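Local coordinates for protein fasciclin I (Drosophila melanogaster, PDB 1O70) that acts as a neural cell adhesion molecule, probably GPI-anchored at the cell membrane, of which this chain holds the third and fourth FAS1 domains, at residues L162-S167 with P291-T296; S172-M177 with F194-P199. All blocks are in the same frame, centred on the assembly; numbering follows the deposited sequence.

In the fold
Both contacts belong to the fourth FAS1 domain and reach the same mixed seven-stranded sheet, with centres about 9 Å apart. Along the chain interaction 2 is nested inside interaction 1: helix 161-167 comes first, helix 172-177 follows it, strand 193-199 comes next, and strand 284-295 closes the outer loop near the end of the domain. The two successive helices pack on strands separated by one strand, 298-303: helix 161-167 lies against 284-295 and helix 172-177 against 193-199. The contacts also touch each other, through Leu165 against Tyr175, Tyr196 and Val198. Interaction 1 is the nearer to the third domain.

Interaction 1: L162-S167 with P291-T296; sequences LGKLES and PDVECT. With NAG (2-acetamido-2-deoxy-beta-D-glucopyranose), chain B.
Lys164 reaches from helix 161-167 across to Val293 and Cys295, joining the first helix of the fourth FAS1 domain to strand 284-295, next to last in the chain order of its seven-stranded sheet. The contact is small, burying 113 Å² in all, and rests on the aliphatic part of the lysine. CB and CG lie beside the thiol, each 4.1 Å from SG of Cys295. SG is turned anti to its own carbonyl carbon (chi1 -64°), which brings the sulfur out from the strand toward this part of the chain. After CG the lysine bends at chi2 (-57°), and CD carries it on from the cysteine toward the valine. CE then meets the CG1 methyl of Val293 at 3.9 Å, the closest approach between the segments, with the two side chains crossing at about a right angle. The ammonium NZ is hydrogen-bonded to the carbonyl O of Gly130 of the third FAS1 domain; Glu127 of that domain adds a long, weak ion pair. The lysine thus lays its methylenes against the sheet of one domain and gives its charged end to the other, a buried polar tip whose partner lies across the domain pair. Val293 is the centre of an inverse gamma turn, and its side chain also packs on Ile300 of the neighbouring strand, which Lys164 touches too. At the end of the helix Ser167 OG donates to the carbonyl O of Gly163 at 2.8 Å, tilted 23° from the carbonyl plane. The carbonyl O of Ser167 in turn accepts a hydrogen bond of 2.9 Å from O6 of an N-acetylglucosamine of the protein's own glycan, also hydrogen-bonded to Thr125 OG1.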
loop_
_atom_site.group_PDB
_atom_site.type_symbol
_atom_site.label_atom_id
_atom_site.label_comp_id
_atom_site.label_asym_id
_atom_site.label_seq_id
_atom_site.Cartn_x
_atom_site.Cartn_y
_atom_site.Cartn_z
ATOM N N LEU A 162 -11.141 -0.858 -5.510
ATOM C CA LEU A 162 -11.671 0.338 -6.179
ATOM C C LEU A 162 -11.606 1.567 -5.274
ATOM O O LEU A 162 -11.213 2.648 -5.711
ATOM C CB LEU A 162 -13.132 0.124 -6.604
ATOM C CG LEU A 162 -13.821 1.367 -7.183
ATOM C CD1 LEU A 162 -13.159 1.734 -8.515
ATOM C CD2 LEU A 162 -15.320 1.117 -7.399
ATOM N N GLY A 163 -12.002 1.389 -4.015
ATOM C CA GLY A 163 -11.999 2.497 -3.080
ATOM C C GLY A 163 -10.617 3.087 -2.949
ATOM O O GLY A 163 -10.451 4.305 -2.837
ATOM N N LYS A 164 -9.624 2.203 -2.978
ATOM C CA LYS A 164 -8.226 2.579 -2.865
ATOM C C LYS A 164 -7.788 3.318 -4.118
ATOM O O LYS A 164 -7.182 4.387 -4.038
ATOM C CB LYS A 164 -7.369 1.327 -2.696
ATOM C CG LYS A 164 -6.322 1.415 -1.603
ATOM C CD LYS A 164 -5.375 2.573 -1.794
ATOM C CE LYS A 164 -4.488 2.764 -0.577
ATOM N NZ LYS A 164 -5.269 3.158 0.615
ATOM N N LEU A 165 -8.096 2.742 -5.275
ATOM C CA LEU A 165 -7.731 3.346 -6.556
ATOM C C LEU A 165 -8.205 4.774 -6.738
ATOM O O LEU A 165 -7.529 5.569 -7.385
ATOM C CB LEU A 165 -8.264 2.519 -7.723
ATOM C CG LEU A 165 -7.559 1.223 -8.121
ATOM C CD1 LEU A 165 -8.446 0.516 -9.130
ATOM C CD2 LEU A 165 -6.176 1.517 -8.707
ATOM N N GLU A 166 -9.363 5.115 -6.193
ATOM C CA GLU A 166 -9.838 6.483 -6.363
ATOM C C GLU A 166 -9.307 7.425 -5.299
ATOM O O GLU A 166 -9.261 8.628 -5.518
ATOM C CB GLU A 166 -11.364 6.515 -6.403
ATOM C CG GLU A 166 -12.010 5.573 -5.436
ATOM C CD GLU A 166 -13.521 5.546 -5.589
ATOM O OE1 GLU A 166 -14.005 5.519 -6.746
ATOM O OE2 GLU A 166 -14.222 5.534 -4.551
ATOM N N SER A 167 -8.873 6.876 -4.168
ATOM C CA SER A 167 -8.348 7.704 -3.093
ATOM C C SER A 167 -6.817 7.845 -3.009
ATOM O O SER A 167 -6.320 8.665 -2.235
ATOM C CB SER A 167 -8.906 7.226 -1.743
ATOM O OG SER A 167 -8.553 5.894 -1.464
ATOM N N PRO A 291 4.511 -3.051 -2.208
ATOM C CA PRO A 291 3.929 -4.389 -2.202
ATOM C C PRO A 291 2.860 -4.523 -1.135
ATOM O O PRO A 291 2.845 -3.793 -0.142
ATOM C CB PRO A 291 5.119 -5.266 -1.875
ATOM C CG PRO A 291 5.856 -4.408 -0.890
ATOM C CD PRO A 291 5.855 -3.065 -1.606
ATOM N N ASP A 292 1.957 -5.460 -1.355
ATOM C CA ASP A 292 0.938 -5.754 -0.373
ATOM C C ASP A 292 0.087 -4.604 0.141
ATOM O O ASP A 292 -0.053 -4.443 1.347
ATOM C CB ASP A 292 1.619 -6.458 0.801
ATOM C CG ASP A 292 2.536 -7.589 0.336
ATOM O OD1 ASP A 292 2.080 -8.403 -0.495
ATOM O OD2 ASP A 292 3.701 -7.669 0.779
ATOM N N VAL A 293 -0.489 -3.809 -0.751
ATOM C CA VAL A 293 -1.352 -2.726 -0.305
ATOM C C VAL A 293 -2.710 -3.395 -0.119
ATOM O O VAL A 293 -3.533 -3.408 -1.025
ATOM C CB VAL A 293 -1.426 -1.601 -1.369
ATOM C CG1 VAL A 293 -2.417 -0.520 -0.937
ATOM C CG2 VAL A 293 -0.029 -0.988 -1.573
ATOM N N GLU A 294 -2.924 -3.970 1.061
ATOM C CA GLU A 294 -4.155 -4.695 1.350
ATOM C C GLU A 294 -5.451 -3.926 1.230
ATOM O O GLU A 294 -5.512 -2.735 1.521
ATOM C CB GLU A 294 -4.090 -5.301 2.742
ATOM C CG GLU A 294 -3.365 -6.612 2.808
ATOM C CD GLU A 294 -3.194 -7.055 4.239
ATOM O OE1 GLU A 294 -4.174 -6.934 5.021
ATOM O OE2 GLU A 294 -2.087 -7.535 4.571
ATOM N N CYS A 295 -6.494 -4.635 0.809
ATOM C CA CYS A 295 -7.826 -4.060 0.665
ATOM C C CYS A 295 -8.853 -5.004 1.275
ATOM O O CYS A 295 -8.503 -6.087 1.741
ATOM C CB CYS A 295 -8.153 -3.828 -0.804
ATOM S SG CYS A 295 -7.087 -2.609 -1.606
ATOM N N THR A 296 -10.118 -4.604 1.263
ATOM C CA THR A 296 -11.163 -5.426 1.856
ATOM C C THR A 296 -11.563 -6.602 0.971
ATOM O O THR A 296 -12.004 -7.640 1.470
ATOM C CB THR A 296 -12.409 -4.578 2.179
ATOM O OG1 THR A 296 -12.872 -3.923 0.989
ATOM C CG2 THR A 296 -12.066 -3.515 3.228
HETATM C C1 NAG B . -4.138 10.024 1.522
HETATM C C2 NAG B . -2.941 10.507 0.708
HETATM C C3 NAG B . -3.105 12.005 0.433
HETATM C C4 NAG B . -4.457 12.294 -0.247
HETATM C C5 NAG B . -5.591 11.659 0.584
HETATM C C6 NAG B . -6.965 11.781 -0.037
HETATM C C7 NAG B . -0.782 9.472 0.972
HETATM C C8 NAG B . 0.494 9.331 1.791
HETATM N N2 NAG B . -1.719 10.285 1.449
HETATM O O3 NAG B . -2.025 12.482 -0.352
HETATM O O4 NAG B . -4.663 13.719 -0.308
HETATM O O5 NAG B . -5.343 10.255 0.790
HETATM O O6 NAG B . -6.954 11.315 -1.379
HETATM O O7 NAG B . -0.915 8.849 -0.076
#

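Interaction 2: S172-M177 with F194-P199; sequences SDTYKM and FTYFVP. With SO4 (sulfate ion), chain E.
Thr174 points from helix 172-177 into the end of strand 193-199, where Tyr196, Val198 and Pro199 receive it; this is a helix-on-sheet contact within the FAS1 fold, with the segment axes at 114°. With chi1 at -71°, OG1 of the threonine lies beside the backbone N and anti to the carbonyl carbon, and the CG2 methyl, anti to the N, faces the nonpolar side chains. Tyr196 comes from the opposite direction, and its OH lies 3.4 Å from CG2 of Thr174, the ring meeting that methyl obliquely. Val198 lies beside both: its CG1 is 3.6 Å from CB of Thr174, and its CG2 sits over one face of the Tyr196 ring, toward the rim. Pro199 crosses the threonine at about a right angle, its ring CD 3.4 Å from OG1 of Thr174. Here Thr174 OG1 donates to the carbonyl O of Pro199 at 2.9 Å, in the carbonyl plane on a lone pair, and is also hydrogen-bonded to NE1 of Trp204, so two partners hold the buried hydroxyl. Lys176 NZ is hydrogen-bonded to O1 of a sulfate ion, probably from the crystallisation liquor. One water accepts from Thr174 N and lies 2.7 Å from Pro199 O, to which it can donate; another, in plane at the edge of the tyrosine ring, donates to Thr174 O at 2.7 Å and accepts from Tyr196 OH at 2.9 Å.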
loop_
_atom_site.group_PDB
_atom_site.type_symbol
_atom_site.label_atom_id
_atom_site.label_comp_id
_atom_site.label_asym_id
_atom_site.label_seq_id
_atom_site.Cartn_x
_atom_site.Cartn_y
_atom_site.Cartn_z
ATOM N N SER A 172 -3.605 7.416 -9.535
ATOM C CA SER A 172 -4.472 8.248 -10.371
ATOM C C SER A 172 -4.543 7.892 -11.863
ATOM O O SER A 172 -5.638 7.886 -12.439
ATOM C CB SER A 172 -4.096 9.728 -10.217
ATOM O OG SER A 172 -3.145 10.140 -11.195
ATOM N N ASP A 173 -3.402 7.592 -12.485
ATOM C CA ASP A 173 -3.404 7.239 -13.902
ATOM C C ASP A 173 -4.093 5.902 -14.145
ATOM O O ASP A 173 -5.009 5.794 -14.965
ATOM C CB ASP A 173 -1.975 7.192 -14.455
ATOM C CG ASP A 173 -1.413 8.572 -14.737
ATOM O OD1 ASP A 173 -2.171 9.545 -14.669
ATOM O OD2 ASP A 173 -0.213 8.696 -15.030
ATOM N N THR A 174 -3.650 4.877 -13.429
ATOM C CA THR A 174 -4.259 3.572 -13.586
ATOM C C THR A 174 -5.754 3.639 -13.255
ATOM O O THR A 174 -6.564 2.980 -13.906
ATOM C CB THR A 174 -3.567 2.506 -12.704
ATOM O OG1 THR A 174 -2.269 2.222 -13.235
ATOM C CG2 THR A 174 -4.376 1.218 -12.676
ATOM N N TYR A 175 -6.131 4.454 -12.273
ATOM C CA TYR A 175 -7.541 4.557 -11.908
ATOM C C TYR A 175 -8.329 5.243 -13.014
ATOM O O TYR A 175 -9.452 4.849 -13.334
ATOM C CB TYR A 175 -7.707 5.330 -10.596
ATOM C CG TYR A 175 -9.125 5.784 -10.323
ATOM C CD1 TYR A 175 -10.162 4.865 -10.154
ATOM C CD2 TYR A 175 -9.429 7.144 -10.246
ATOM C CE1 TYR A 175 -11.470 5.294 -9.912
ATOM C CE2 TYR A 175 -10.723 7.587 -10.007
ATOM C CZ TYR A 175 -11.738 6.664 -9.841
ATOM O OH TYR A 175 -13.012 7.121 -9.603
ATOM N N LYS A 176 -7.735 6.269 -13.604
ATOM C CA LYS A 176 -8.398 6.989 -14.677
ATOM C C LYS A 176 -8.538 6.132 -15.939
ATOM O O LYS A 176 -9.584 6.137 -16.589
ATOM C CB LYS A 176 -7.633 8.268 -15.001
ATOM C CG LYS A 176 -8.206 9.004 -16.184
ATOM C CD LYS A 176 -7.931 10.487 -16.082
ATOM C CE LYS A 176 -6.459 10.804 -16.223
ATOM N NZ LYS A 176 -6.261 12.284 -16.218
ATOM N N MET A 177 -7.489 5.387 -16.269
ATOM C CA MET A 177 -7.501 4.537 -17.448
ATOM C C MET A 177 -8.578 3.457 -17.364
ATOM O O MET A 177 -9.137 3.055 -18.382
ATOM C CB MET A 177 -6.131 3.883 -17.628
ATOM C CG MET A 177 -5.920 3.238 -18.973
ATOM S SD MET A 177 -4.198 2.692 -19.133
ATOM C CE MET A 177 -4.400 1.062 -19.666
ATOM N N PHE A 194 -9.445 -9.798 -5.551
ATOM C CA PHE A 194 -8.570 -9.305 -6.594
ATOM C C PHE A 194 -7.148 -9.033 -6.154
ATOM O O PHE A 194 -6.892 -8.591 -5.033
ATOM C CB PHE A 194 -9.100 -8.007 -7.193
ATOM C CG PHE A 194 -10.526 -8.052 -7.610
ATOM C CD1 PHE A 194 -11.536 -7.828 -6.682
ATOM C CD2 PHE A 194 -10.867 -8.254 -8.941
ATOM C CE1 PHE A 194 -12.871 -7.782 -7.072
ATOM C CE2 PHE A 194 -12.199 -8.211 -9.343
ATOM C CZ PHE A 194 -13.206 -7.977 -8.403
ATOM N N THR A 195 -6.223 -9.301 -7.066
ATOM C CA THR A 195 -4.811 -9.030 -6.846
ATOM C C THR A 195 -4.466 -8.152 -8.044
ATOM O O THR A 195 -4.169 -8.650 -9.134
ATOM C CB THR A 195 -3.985 -10.312 -6.863
ATOM O OG1 THR A 195 -4.361 -11.125 -5.746
ATOM C CG2 THR A 195 -2.516 -9.995 -6.761
ATOM N N TYR A 196 -4.529 -6.840 -7.837
ATOM C CA TYR A 196 -4.279 -5.872 -8.900
ATOM C C TYR A 196 -2.856 -5.314 -8.881
ATOM O O TYR A 196 -2.436 -4.678 -7.908
ATOM C CB TYR A 196 -5.299 -4.726 -8.777
ATOM C CG TYR A 196 -5.544 -3.904 -10.034
ATOM C CD1 TYR A 196 -6.361 -2.772 -9.989
ATOM C CD2 TYR A 196 -4.953 -4.235 -11.256
ATOM C CE1 TYR A 196 -6.581 -1.982 -11.115
ATOM C CE2 TYR A 196 -5.169 -3.455 -12.397
ATOM C CZ TYR A 196 -5.982 -2.324 -12.320
ATOM O OH TYR A 196 -6.161 -1.526 -13.433
ATOM N N PHE A 197 -2.115 -5.574 -9.956
ATOM C CA PHE A 197 -0.760 -5.065 -10.086
ATOM C C PHE A 197 -0.939 -3.717 -10.750
ATOM O O PHE A 197 -1.105 -3.625 -11.966
ATOM C CB PHE A 197 0.106 -5.980 -10.956
ATOM C CG PHE A 197 0.311 -7.339 -10.375
ATOM C CD1 PHE A 197 -0.658 -8.319 -10.540
ATOM C CD2 PHE A 197 1.428 -7.616 -9.588
ATOM C CE1 PHE A 197 -0.532 -9.560 -9.932
ATOM C CE2 PHE A 197 1.572 -8.857 -8.969
ATOM C CZ PHE A 197 0.586 -9.833 -9.138
ATOM N N VAL A 198 -0.917 -2.675 -9.924
ATOM C CA VAL A 198 -1.134 -1.310 -10.376
ATOM C C VAL A 198 0.091 -0.465 -10.695
ATOM O O VAL A 198 0.882 -0.147 -9.813
ATOM C CB VAL A 198 -1.937 -0.516 -9.339
ATOM C CG1 VAL A 198 -2.145 0.889 -9.831
ATOM C CG2 VAL A 198 -3.263 -1.201 -9.067
ATOM N N PRO A 199 0.265 -0.085 -11.969
ATOM C CA PRO A 199 1.426 0.747 -12.298
ATOM C C PRO A 199 1.207 2.134 -11.659
ATOM O O PRO A 199 0.107 2.679 -11.715
ATOM C CB PRO A 199 1.387 0.805 -13.825
ATOM C CG PRO A 199 0.725 -0.509 -14.203
ATOM C CD PRO A 199 -0.388 -0.592 -13.190
HETATM S S SO4 E . -2.656 11.531 -17.626
HETATM O O1 SO4 E . -3.576 12.691 -17.683
HETATM O O2 SO4 E . -3.390 10.345 -17.137
HETATM O O3 SO4 E . -2.121 11.261 -18.979
HETATM O O4 SO4 E . -1.541 11.833 -16.702
HETATM O O HOH W 1 -1.196 5.061 -11.744
HETATM O O HOH W 2 -7.779 0.768 -12.924
#